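Local coordinates for hypothetical oxidoreductase YDHF (Escherichia coli, PDB 1OG6), which probably acts as an NADPH-dependent oxidoreductase of the aldo-keto reductase family, holding the cofactor in an alpha/beta (TIM) barrel, at residues C[245-250]-C[270-275]. Numbering follows the deposited sequence.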
loop_
_atom_site.group_PDB
_atom_site.type_symbol
_atom_site.label_atom_id
_atom_site.label_comp_id
_atom_site.label_asym_id
_atom_site.label_seq_id
_atom_site.Cartn_x
_atom_site.Cartn_y
_atom_site.Cartn_z
ATOM N N VAL C 245 5.135 -18.945 -25.396
ATOM C CA VAL C 245 5.924 -19.059 -24.175
ATOM C C VAL C 245 5.502 -17.913 -23.249
ATOM O O VAL C 245 5.431 -18.075 -22.033
ATOM C CB VAL C 245 7.432 -18.977 -24.481
ATOM C CG1 VAL C 245 8.230 -19.159 -23.227
ATOM C CG2 VAL C 245 7.809 -20.041 -25.471
ATOM N N VAL C 246 5.199 -16.760 -23.836
ATOM C CA VAL C 246 4.764 -15.611 -23.066
ATOM C C VAL C 246 3.349 -15.860 -22.557
ATOM O O VAL C 246 3.085 -15.736 -21.369
ATOM C CB VAL C 246 4.768 -14.340 -23.920
ATOM C CG1 VAL C 246 4.457 -13.142 -23.070
ATOM C CG2 VAL C 246 6.111 -14.165 -24.571
ATOM N N ASN C 247 2.436 -16.219 -23.453
ATOM C CA ASN C 247 1.056 -16.482 -23.057
ATOM C C ASN C 247 1.014 -17.585 -21.994
ATOM O O ASN C 247 -0.027 -17.856 -21.423
ATOM C CB ASN C 247 0.197 -16.871 -24.289
ATOM C CG ASN C 247 -0.568 -15.666 -24.907
ATOM O OD1 ASN C 247 -0.750 -15.571 -26.126
ATOM N ND2 ASN C 247 -1.026 -14.763 -24.054
ATOM N N ALA C 248 2.147 -18.222 -21.718
ATOM C CA ALA C 248 2.196 -19.290 -20.712
ATOM C C ALA C 248 2.843 -18.744 -19.449
ATOM O O ALA C 248 2.426 -19.061 -18.332
ATOM C CB ALA C 248 2.993 -20.484 -21.236
ATOM N N TRP C 249 3.880 -17.932 -19.645
ATOM C CA TRP C 249 4.587 -17.298 -18.544
ATOM C C TRP C 249 3.522 -16.568 -17.740
ATOM O O TRP C 249 3.533 -16.577 -16.512
ATOM C CB TRP C 249 5.595 -16.286 -19.081
ATOM C CG TRP C 249 6.355 -15.587 -18.002
ATOM C CD1 TRP C 249 7.476 -16.033 -17.367
ATOM C CD2 TRP C 249 6.017 -14.338 -17.389
ATOM N NE1 TRP C 249 7.856 -15.142 -16.395
ATOM C CE2 TRP C 249 6.976 -14.092 -16.387
ATOM C CE3 TRP C 249 4.993 -13.405 -17.587
ATOM C CZ2 TRP C 249 6.943 -12.950 -15.584
ATOM C CZ3 TRP C 249 4.962 -12.272 -16.785
ATOM C CH2 TRP C 249 5.931 -12.056 -15.796
ATOM N N VAL C 250 2.601 -15.942 -18.467
ATOM C CA VAL C 250 1.496 -15.188 -17.891
ATOM C C VAL C 250 0.462 -16.151 -17.312
ATOM O O VAL C 250 -0.004 -16.010 -16.186
ATOM C CB VAL C 250 0.796 -14.332 -18.978
ATOM C CG1 VAL C 250 -0.352 -13.572 -18.375
ATOM C CG2 VAL C 250 1.779 -13.369 -19.609
ATOM N N ARG C 270 -5.078 -19.125 -33.278
ATOM C CA ARG C 270 -5.043 -20.571 -33.116
ATOM C C ARG C 270 -3.864 -20.936 -32.228
ATOM O O ARG C 270 -4.027 -21.648 -31.246
ATOM C CB ARG C 270 -4.894 -21.276 -34.466
ATOM C CG ARG C 270 -6.205 -21.522 -35.183
ATOM C CD ARG C 270 -6.025 -22.409 -36.409
ATOM N NE ARG C 270 -7.315 -22.741 -37.010
ATOM C CZ ARG C 270 -8.130 -21.857 -37.585
ATOM N NH1 ARG C 270 -7.794 -20.576 -37.650
ATOM N NH2 ARG C 270 -9.297 -22.251 -38.078
ATOM N N ALA C 271 -2.677 -20.439 -32.578
ATOM C CA ALA C 271 -1.462 -20.713 -31.808
ATOM C C ALA C 271 -1.657 -20.395 -30.334
ATOM O O ALA C 271 -1.414 -21.232 -29.469
ATOM C CB ALA C 271 -0.295 -19.896 -32.361
ATOM N N ALA C 272 -2.095 -19.172 -30.058
ATOM C CA ALA C 272 -2.334 -18.726 -28.698
ATOM C C ALA C 272 -2.916 -19.837 -27.842
ATOM O O ALA C 272 -2.210 -20.426 -27.036
ATOM C CB ALA C 272 -3.268 -17.537 -28.703
ATOM N N VAL C 273 -4.199 -20.128 -28.029
ATOM C CA VAL C 273 -4.884 -21.159 -27.253
ATOM C C VAL C 273 -4.049 -22.408 -26.931
ATOM O O VAL C 273 -4.302 -23.075 -25.921
ATOM C CB VAL C 273 -6.210 -21.606 -27.943
ATOM C CG1 VAL C 273 -7.207 -20.466 -27.960
ATOM C CG2 VAL C 273 -5.941 -22.065 -29.356
ATOM N N GLU C 274 -3.061 -22.721 -27.775
ATOM C CA GLU C 274 -2.199 -23.892 -27.562
ATOM C C GLU C 274 -1.309 -23.721 -26.342
ATOM O O GLU C 274 -0.958 -24.692 -25.679
ATOM C CB GLU C 274 -1.310 -24.151 -28.783
ATOM C CG GLU C 274 -1.800 -25.263 -29.692
ATOM C CD GLU C 274 -3.164 -24.969 -30.304
ATOM O OE1 GLU C 274 -3.731 -25.858 -30.984
ATOM O OE2 GLU C 274 -3.672 -23.843 -30.109
ATOM N N ALA C 275 -0.943 -22.478 -26.059
ATOM C CA ALA C 275 -0.094 -22.172 -24.924
ATOM C C ALA C 275 -0.696 -22.755 -23.660
ATOM O O ALA C 275 0.003 -22.994 -22.684
ATOM C CB ALA C 275 0.064 -20.663 -24.783
#
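N247 meets A275 through their beta carbons, both turned toward the other segment, with N247 CB and A275 CB touching at 3.8 Å. The A275 methyl points almost straight at N247 CB, whose own bond to CA crosses that line at a steep slant. This aliphatic pairing is the closest approach between 245-250 and 270-275. Next to it, the methyl of A248 lies off the A275 carbonyl oxygen, with A248 CB 4.2 Å from A275 O. The backbones are nearest here, A248 CA and A275 CA being 5.6 Å apart, a spacing that suits small side chains.

The polar end of N247 has a different neighbour. With chi1 at -95°, the amide reaches along the other helix, and its OD1 lies 4.1 Å from A272 CB, a van der Waals contact.

Both helices pack on the strand 258-261 that links them in sequence: N247 touches P259 and A272 touches I261. The contact joins helices 242-251 and 266-274 on the outside of the barrel, close to the NADP site. The side chain of N247 comes within about 6 Å of the bound NADP and about 4 Å of that of C211, a cofactor-binding residue. Small and buried, the contact sets A275 O and N247 OD1 each against a methyl, so it depends on the fit of small groups and not on a polar bond between the segments.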